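Glutamate--tRNA ligase (Elizabethkingia anophelis, PDB 6B1Z) catalyses the ATP-dependent attachment of glutamate to its cognate tRNA, as a class I aminoacyl-tRNA synthetase with a catalytic domain and an anticodon-binding domain. Local coordinates at residues A[10-15]-A[222-227]; A[43-48]-A[77-82]. One frame throughout, in Å; residues are numbered along the deposited sequence.

Interaction 1 (A[10-15]-A[222-227]). With FMT (formic acid), chain C.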
ATOM      1  N   GLU A  10     -20.301 -22.402  -8.124  1.00 65.94           N
ATOM      2  CA  GLU A  10     -19.376 -22.827  -7.080  1.00 63.54           C
ATOM      3  C   GLU A  10     -18.029 -22.122  -7.218  1.00 58.08           C
ATOM      4  O   GLU A  10     -17.315 -21.927  -6.232  1.00 63.43           O
ATOM      5  CB  GLU A  10     -19.181 -24.345  -7.121  1.00 62.53           C
ATOM      6  N   LYS A  11     -17.685 -21.745  -8.449  1.00 44.08           N
ATOM      7  CA  LYS A  11     -16.396 -21.119  -8.713  1.00 39.08           C
ATOM      8  C   LYS A  11     -16.379 -19.710  -8.136  1.00 31.23           C
ATOM      9  O   LYS A  11     -17.174 -18.856  -8.544  1.00 34.24           O
ATOM     10  CB  LYS A  11     -16.119 -21.078 -10.213  1.00 47.48           C
ATOM     11  CG  LYS A  11     -14.676 -20.725 -10.586  1.00 53.70           C
ATOM     12  CD  LYS A  11     -13.826 -21.983 -10.723  1.00 62.61           C
ATOM     13  CE  LYS A  11     -12.848 -21.883 -11.887  1.00 62.18           C
ATOM     14  NZ  LYS A  11     -11.693 -20.987 -11.591  1.00 59.73           N
ATOM     15  N   VAL A  12     -15.470 -19.469  -7.193  1.00 23.23           N
ATOM     16  CA  VAL A  12     -15.322 -18.145  -6.600  1.00 19.97           C
ATOM     17  C   VAL A  12     -14.790 -17.172  -7.645  1.00 25.41           C
ATOM     18  O   VAL A  12     -13.847 -17.477  -8.387  1.00 24.83           O
ATOM     19  CB  VAL A  12     -14.400 -18.220  -5.373  1.00 28.59           C
ATOM     20  CG1 VAL A  12     -13.918 -16.853  -4.959  1.00 31.20           C
ATOM     21  CG2 VAL A  12     -15.131 -18.929  -4.232  1.00 26.14           C
ATOM     22  N   ARG A  13     -15.402 -15.991  -7.719  1.00 19.04           N
ATOM     23  CA  ARG A  13     -14.926 -14.917  -8.589  1.00 16.96           C
ATOM     24  C   ARG A  13     -14.976 -13.609  -7.813  1.00 17.03           C
ATOM     25  O   ARG A  13     -16.044 -13.216  -7.329  1.00 18.79           O
ATOM     26  CB  ARG A  13     -15.772 -14.835  -9.868  1.00 17.86           C
ATOM     27  CG  ARG A  13     -15.607 -16.056 -10.770  1.00 18.70           C
ATOM     28  CD  ARG A  13     -16.517 -16.036 -11.981  1.00 22.32           C
ATOM     29  NE  ARG A  13     -16.388 -14.818 -12.779  1.00 21.94           N
ATOM     30  CZ  ARG A  13     -15.384 -14.542 -13.612  1.00 25.18           C
ATOM     31  NH1 ARG A  13     -14.358 -15.384 -13.769  1.00 21.06           N
ATOM     32  NH2 ARG A  13     -15.392 -13.392 -14.274  1.00 20.74           N
ATOM     33  N   VAL A  14     -13.825 -12.959  -7.676  1.00 16.30           N
ATOM     34  CA  VAL A  14     -13.700 -11.691  -6.964  1.00 12.41           C
ATOM     35  C   VAL A  14     -13.155 -10.654  -7.935  1.00 16.24           C
ATOM     36  O   VAL A  14     -12.550 -10.990  -8.952  1.00 18.35           O
ATOM     37  CB  VAL A  14     -12.780 -11.803  -5.727  1.00 16.73           C
ATOM     38  CG1 VAL A  14     -13.342 -12.815  -4.731  1.00 21.05           C
ATOM     39  CG2 VAL A  14     -11.354 -12.180  -6.161  1.00 20.42           C
ATOM     40  N   ARG A  15     -13.349  -9.378  -7.610  1.00 16.46           N
ATOM     41  CA  ARG A  15     -12.789  -8.337  -8.464  1.00 13.61           C
ATOM     42  C   ARG A  15     -12.240  -7.177  -7.645  1.00 12.68           C
ATOM     43  O   ARG A  15     -12.837  -6.735  -6.660  1.00 17.10           O
ATOM     44  CB  ARG A  15     -13.819  -7.815  -9.495  1.00 15.31           C
ATOM     45  CG  ARG A  15     -14.832  -6.767  -8.983  1.00 17.27           C
ATOM     46  CD  ARG A  15     -15.715  -7.274  -7.842  1.00 17.38           C
ATOM     47  NE  ARG A  15     -16.811  -6.345  -7.571  1.00 16.51           N
ATOM     48  CZ  ARG A  15     -16.731  -5.274  -6.786  1.00 16.00           C
ATOM     49  NH1 ARG A  15     -15.597  -4.978  -6.154  1.00 17.29           N
ATOM     50  NH2 ARG A  15     -17.800  -4.490  -6.628  1.00 19.23           N
ATOM     51  N   LYS A 222     -20.372 -12.369 -13.137  1.00 19.98           N
ATOM     52  CA  LYS A 222     -20.604 -13.539 -12.290  1.00 19.90           C
ATOM     53  C   LYS A 222     -19.730 -13.497 -11.037  1.00 17.54           C
ATOM     54  O   LYS A 222     -19.189 -14.513 -10.592  1.00 19.32           O
ATOM     55  CB  LYS A 222     -20.409 -14.844 -13.078  1.00 21.51           C
ATOM     56  CG  LYS A 222     -21.351 -14.921 -14.308  1.00 25.48           C
ATOM     57  CD  LYS A 222     -21.528 -16.335 -14.817  1.00 36.40           C
ATOM     58  CE  LYS A 222     -22.320 -16.347 -16.121  1.00 43.65           C
ATOM     59  NZ  LYS A 222     -23.670 -15.727 -15.983  1.00 49.66           N
ATOM     60  N   ILE A 223     -19.606 -12.300 -10.463  1.00 16.13           N
ATOM     61  CA  ILE A 223     -18.879 -12.118  -9.208  1.00 16.68           C
ATOM     62  C   ILE A 223     -19.645 -12.789  -8.073  1.00 18.90           C
ATOM     63  O   ILE A 223     -20.870 -12.639  -7.946  1.00 18.93           O
ATOM     64  CB  ILE A 223     -18.674 -10.623  -8.930  1.00 16.82           C
ATOM     65  CG1 ILE A 223     -17.837  -9.981 -10.046  1.00 18.16           C
ATOM     66  CG2 ILE A 223     -18.030 -10.397  -7.550  1.00 18.05           C
ATOM     67  CD1 ILE A 223     -16.477 -10.652 -10.274  1.00 17.68           C
ATOM     68  N   THR A 224     -18.924 -13.536  -7.236  1.00 17.58           N
ATOM     69  CA  THR A 224     -19.539 -14.226  -6.103  1.00 15.81           C
ATOM     70  C   THR A 224     -19.312 -13.528  -4.765  1.00 17.88           C
ATOM     71  O   THR A 224     -20.151 -13.657  -3.861  1.00 17.25           O
ATOM     72  CB  THR A 224     -19.013 -15.662  -6.002  1.00 18.18           C
ATOM     73  OG1 THR A 224     -17.600 -15.654  -5.763  1.00 19.28           O
ATOM     74  CG2 THR A 224     -19.309 -16.451  -7.282  1.00 21.00           C
ATOM     75  N   HIS A 225     -18.193 -12.825  -4.607  1.00 17.54           N
ATOM     76  CA  HIS A 225     -17.827 -12.209  -3.337  1.00 15.48           C
ATOM     77  C   HIS A 225     -17.270 -10.829  -3.623  1.00 14.64           C
ATOM     78  O   HIS A 225     -16.270 -10.701  -4.349  1.00 17.16           O
ATOM     79  CB  HIS A 225     -16.788 -13.043  -2.578  1.00 18.00           C
ATOM     80  CG  HIS A 225     -17.278 -14.391  -2.153  1.00 17.10           C
ATOM     81  ND1 HIS A 225     -17.420 -15.441  -3.034  1.00 19.42           N
ATOM     82  CD2 HIS A 225     -17.645 -14.863  -0.939  1.00 18.04           C
ATOM     83  CE1 HIS A 225     -17.858 -16.503  -2.381  1.00 21.30           C
ATOM     84  NE2 HIS A 225     -17.993 -16.181  -1.105  1.00 20.48           N
ATOM     85  N   VAL A 226     -17.905  -9.810  -3.053  1.00 14.32           N
ATOM     86  CA  VAL A 226     -17.466  -8.423  -3.173  1.00 14.83           C
ATOM     87  C   VAL A 226     -16.721  -8.079  -1.889  1.00 16.05           C
ATOM     88  O   VAL A 226     -17.335  -7.964  -0.824  1.00 16.47           O
ATOM     89  CB  VAL A 226     -18.656  -7.478  -3.401  1.00 15.62           C
ATOM     90  CG1 VAL A 226     -18.232  -6.023  -3.311  1.00 16.50           C
ATOM     91  CG2 VAL A 226     -19.293  -7.772  -4.749  1.00 15.42           C
ATOM     92  N   ILE A 227     -15.405  -7.910  -1.995  1.00 14.66           N
ATOM     93  CA  ILE A 227     -14.535  -7.565  -0.878  1.00 16.01           C
ATOM     94  C   ILE A 227     -14.101  -6.127  -1.082  1.00 16.86           C
ATOM     95  O   ILE A 227     -13.494  -5.807  -2.109  1.00 18.30           O
ATOM     96  CB  ILE A 227     -13.314  -8.492  -0.805  1.00 15.08           C
ATOM     97  CG1 ILE A 227     -13.735  -9.960  -0.692  1.00 16.49           C
ATOM     98  CG2 ILE A 227     -12.411  -8.070   0.358  1.00 19.03           C
ATOM     99  CD1 ILE A 227     -12.591 -10.984  -0.845  1.00 18.20           C
TER
HETATM  100  C   FMT C 602     -16.799  -1.728  -4.883  1.00 21.69           C
HETATM  101  O1  FMT C 602     -15.817  -2.461  -4.724  1.00 23.95           O
HETATM  102  O2  FMT C 602     -17.967  -2.138  -4.977  1.00 21.09           O
HETATM  103  O   HOH W   1     -19.500 -17.366 -10.547  1.00 30.72           O
HETATM  104  O   HOH W   2     -14.262  -8.787  -4.732  1.00 16.35           O

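Interaction 2 (A[43-48]-A[77-82])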
ATOM      1  N   GLY A  43      -9.294 -21.636  -5.378  1.00 27.84           N
ATOM      2  CA  GLY A  43      -9.173 -22.062  -6.762  1.00 29.09           C
ATOM      3  C   GLY A  43     -10.039 -21.279  -7.723  1.00 27.13           C
ATOM      4  O   GLY A  43     -10.520 -21.839  -8.715  1.00 29.82           O
ATOM      5  N   GLY A  44     -10.268 -19.996  -7.441  1.00 25.02           N
ATOM      6  CA  GLY A  44     -11.133 -19.159  -8.234  1.00 23.94           C
ATOM      7  C   GLY A  44     -10.375 -18.086  -8.988  1.00 24.75           C
ATOM      8  O   GLY A  44      -9.145 -18.132  -9.127  1.00 26.13           O
ATOM      9  N   ASP A  45     -11.119 -17.084  -9.453  1.00 21.06           N
ATOM     10  CA  ASP A  45     -10.637 -16.085 -10.404  1.00 19.89           C
ATOM     11  C   ASP A  45     -10.547 -14.698  -9.778  1.00 20.17           C
ATOM     12  O   ASP A  45     -11.431 -14.287  -9.019  1.00 20.41           O
ATOM     13  CB  ASP A  45     -11.562 -16.007 -11.622  1.00 21.39           C
ATOM     14  CG  ASP A  45     -11.827 -17.363 -12.248  1.00 26.16           C
ATOM     15  OD1 ASP A  45     -10.868 -18.161 -12.364  1.00 32.87           O
ATOM     16  OD2 ASP A  45     -12.987 -17.635 -12.640  1.00 27.97           O
ATOM     17  N   PHE A  46      -9.495 -13.966 -10.139  1.00 18.84           N
ATOM     18  CA  PHE A  46      -9.234 -12.611  -9.660  1.00 18.86           C
ATOM     19  C   PHE A  46      -9.328 -11.669 -10.857  1.00 20.19           C
ATOM     20  O   PHE A  46      -8.526 -11.772 -11.792  1.00 21.90           O
ATOM     21  CB  PHE A  46      -7.859 -12.569  -8.977  1.00 18.12           C
ATOM     22  CG  PHE A  46      -7.366 -11.191  -8.591  1.00 20.77           C
ATOM     23  CD1 PHE A  46      -8.131 -10.347  -7.809  1.00 30.28           C
ATOM     24  CD2 PHE A  46      -6.074 -10.790  -8.940  1.00 24.84           C
ATOM     25  CE1 PHE A  46      -7.651  -9.089  -7.430  1.00 29.74           C
ATOM     26  CE2 PHE A  46      -5.593  -9.535  -8.561  1.00 20.59           C
ATOM     27  CZ  PHE A  46      -6.382  -8.696  -7.801  1.00 22.71           C
ATOM     28  N   ILE A  47     -10.317 -10.781 -10.837  1.00 17.75           N
ATOM     29  CA  ILE A  47     -10.650  -9.895 -11.949  1.00 18.75           C
ATOM     30  C   ILE A  47     -10.220  -8.480 -11.587  1.00 19.60           C
ATOM     31  O   ILE A  47     -10.416  -8.037 -10.450  1.00 18.65           O
ATOM     32  CB  ILE A  47     -12.168  -9.939 -12.251  1.00 19.77           C
ATOM     33  CG1 ILE A  47     -12.571 -11.233 -12.966  1.00 24.22           C
ATOM     34  CG2 ILE A  47     -12.617  -8.735 -13.104  1.00 22.95           C
ATOM     35  CD1 ILE A  47     -12.633 -12.467 -12.118  1.00 28.18           C
ATOM     36  N   LEU A  48      -9.635  -7.762 -12.547  1.00 16.22           N
ATOM     37  CA  LEU A  48      -9.407  -6.324 -12.410  1.00 15.24           C
ATOM     38  C   LEU A  48     -10.381  -5.596 -13.323  1.00 14.26           C
ATOM     39  O   LEU A  48     -10.371  -5.812 -14.544  1.00 16.54           O
ATOM     40  CB  LEU A  48      -7.963  -5.952 -12.775  1.00 14.82           C
ATOM     41  CG  LEU A  48      -7.676  -4.444 -12.808  1.00 14.07           C
ATOM     42  CD1 LEU A  48      -7.766  -3.814 -11.408  1.00 18.59           C
ATOM     43  CD2 LEU A  48      -6.273  -4.219 -13.387  1.00 18.45           C
ATOM     44  N   PRO A  77      -3.825 -10.161 -12.274  1.00 23.76           N
ATOM     45  CA  PRO A  77      -5.218 -10.556 -12.488  1.00 20.19           C
ATOM     46  C   PRO A  77      -5.365 -11.646 -13.542  1.00 18.45           C
ATOM     47  O   PRO A  77      -4.631 -11.697 -14.533  1.00 23.18           O
ATOM     48  CB  PRO A  77      -5.887  -9.255 -12.949  1.00 21.64           C
ATOM     49  CG  PRO A  77      -4.988  -8.163 -12.431  1.00 21.44           C
ATOM     50  CD  PRO A  77      -3.612  -8.723 -12.506  1.00 24.51           C
ATOM     51  N   ASP A  78      -6.360 -12.503 -13.325  1.00 20.23           N
ATOM     52  CA  ASP A  78      -6.720 -13.516 -14.315  1.00 20.53           C
ATOM     53  C   ASP A  78      -7.490 -12.921 -15.488  1.00 20.22           C
ATOM     54  O   ASP A  78      -7.423 -13.448 -16.610  1.00 22.73           O
ATOM     55  CB  ASP A  78      -7.570 -14.603 -13.645  1.00 19.84           C
ATOM     56  CG  ASP A  78      -6.830 -15.321 -12.538  1.00 24.84           C
ATOM     57  OD1 ASP A  78      -5.725 -15.846 -12.807  1.00 26.43           O
ATOM     58  OD2 ASP A  78      -7.333 -15.346 -11.397  1.00 23.96           O
ATOM     59  N   GLU A  79      -8.239 -11.850 -15.235  1.00 19.75           N
ATOM     60  CA  GLU A  79      -9.036 -11.136 -16.225  1.00 17.06           C
ATOM     61  C   GLU A  79      -8.815  -9.652 -15.984  1.00 20.86           C
ATOM     62  O   GLU A  79      -8.827  -9.216 -14.832  1.00 18.85           O
ATOM     63  CB  GLU A  79     -10.528 -11.488 -16.100  1.00 17.96           C
ATOM     64  CG  GLU A  79     -10.794 -12.983 -16.280  1.00 18.78           C
ATOM     65  CD  GLU A  79     -12.214 -13.407 -15.963  1.00 18.88           C
ATOM     66  OE1 GLU A  79     -13.160 -12.583 -16.052  1.00 19.01           O
ATOM     67  OE2 GLU A  79     -12.383 -14.606 -15.634  1.00 22.23           O
ATOM     68  N   SER A  80      -8.571  -8.888 -17.060  1.00 17.77           N
ATOM     69  CA  SER A  80      -8.209  -7.477 -16.941  1.00 18.47           C
ATOM     70  C   SER A  80      -8.188  -6.853 -18.330  1.00 20.04           C
ATOM     71  O   SER A  80      -8.245  -7.575 -19.333  1.00 19.27           O
ATOM     72  CB  SER A  80      -6.834  -7.319 -16.279  1.00 17.32           C
ATOM     73  OG  SER A  80      -5.830  -7.824 -17.143  1.00 20.23           O
ATOM     74  N   PRO A  81      -8.075  -5.529 -18.446  1.00 17.84           N
ATOM     75  CA  PRO A  81      -7.870  -4.959 -19.791  1.00 20.08           C
ATOM     76  C   PRO A  81      -6.609  -5.478 -20.465  1.00 20.05           C
ATOM     77  O   PRO A  81      -6.603  -5.693 -21.684  1.00 21.95           O
ATOM     78  CB  PRO A  81      -7.812  -3.446 -19.522  1.00 20.22           C
ATOM     79  CG  PRO A  81      -8.581  -3.256 -18.262  1.00 17.48           C
ATOM     80  CD  PRO A  81      -8.307  -4.483 -17.424  1.00 20.60           C
ATOM     81  N   LYS A  82      -5.535  -5.708 -19.702  1.00 19.60           N
ATOM     82  CA  LYS A  82      -4.284  -6.164 -20.307  1.00 20.58           C
ATOM     83  C   LYS A  82      -4.374  -7.623 -20.740  1.00 20.88           C
ATOM     84  O   LYS A  82      -3.826  -8.004 -21.783  1.00 24.86           O
ATOM     85  CB  LYS A  82      -3.127  -5.968 -19.319  1.00 20.61           C
ATOM     86  CG  LYS A  82      -1.747  -6.335 -19.821  1.00 27.99           C
ATOM     87  CD  LYS A  82      -0.697  -5.856 -18.817  1.00 30.88           C
ATOM     88  CE  LYS A  82       0.723  -6.084 -19.310  1.00 44.90           C
ATOM     89  NZ  LYS A  82       1.716  -5.445 -18.389  1.00 46.14           N
TER

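Interaction 1 (A[10-15]-A[222-227])
Arg-15 lays one face of its guanidinium over Val-226, whose CG1 lies 3.7 Å from NH2, near the rim of the group. The chain reaches there by placing CG between the backbone N and the carbonyl carbon (chi1 81°) and bending again at chi2, and on the way the side chain crosses that of Ile-223 at about a right angle, CD 3.9 Å from Ile-223 CG2. At its edge, in plane, the guanidinium binds a formic acid molecule, probably from the crystallisation liquor, by two nearly straight bonds, NH1 to O1 and NH2 to O2; Arg-228 holds the same molecule, while NE of Arg-15 pairs with Asp-218.

Thr-224 engages both polar backbone atoms of Arg-13. Its OG1 accepts from Arg-13 N (3.0 Å, 169°), and its own N donates to Arg-13 O (2.9 Å) in the carbonyl plane. OG1 is also hydrogen-bonded to His-225 ND1 (2.7 Å), in the plane of the imidazole at its edge, which helps fix the ring's rotation. Farther along, a water accepts from the N-H groups of Arg-15 and Ile-227 and probably donates to His-225 O.

The short segments 13-15 and 225-227 run 28° from parallel, on strands 13-16 and 225-229 of the Rossmann-type catalytic domain. Strand 45-48 pairs with the first, strand 252-256 with the second, and helix 26-41 packs on Val-12, Val-14 and Ile-227.

Interaction 2 (A[43-48]-A[77-82])
Asp-78 OD2 is gripped by the backbone N of Phe-46 (2.9 Å) and by a salt bridge from Lys-40. The amide uses the anti lone pair of the carboxylate oxygen, the one turned away from OD1. With CG of Asp-78 anti to its carbonyl carbon (chi1 -62°), the torsion brings OD2 to Phe-46 N, and the residue's own N donates to Phe-46 O (2.8 Å). The side chain and amide of one residue therefore bind both polar backbone atoms of Phe-46. The same carbonyl receives a second, weak bond from Glu-79 N. Farther on, Leu-48 N donates to Glu-79 O (2.8 Å) almost straight, at 174°, and Ile-47 and Glu-79 form a single beta bridge.

Apolar contacts flank these bonds. Pro-77 lies alongside Phe-46, its CA 3.7 Å from ring atom CD2, and its CG presses on Leu-48 CB (3.7 Å). Ile-47 and Glu-79 run side by side, pointing the same way, so that Ile-47 CG1 lies 3.4 Å from Glu-79 OE1, an oxygen also bound by Tyr-90 OH. Leu-48 O, with Pro-81 CD packed nearby, is buried without a polar partner.

Asp-45 OD2 and Glu-79 OE2 stand 4.3 Å apart, with Arg-13 and Lys-11 as basic partners close by. The loop between helices 62-73 and 96-106 thus brings Glu-79 beside Asp-45 of the strand, and the repulsion between the two carboxylates is probably offset by these basic partners.

How the interactions relate
The two contacts lie about 11 Å apart, centre to centre, in the catalytic domain. Interaction 2 is nested along the chain inside the long loop that interaction 1 closes, and both reach the parallel pair of strands 13-16 and 45-48. Their order across the fold runs from segment 222-227 through strands 13-16 and 45-48 to the loop segment 77-82. Arg-13 joins them directly: its NH1 forms salt bridges with Glu-79 OE2 (2.8 Å) and Asp-45 OD2 (2.9 Å), while Arg-15 CB packs on Ile-47 O. The N-terminal strand thus touches chain more than two hundred residues on, with strand 45-48 on its other flank pairing with the loop 77-82.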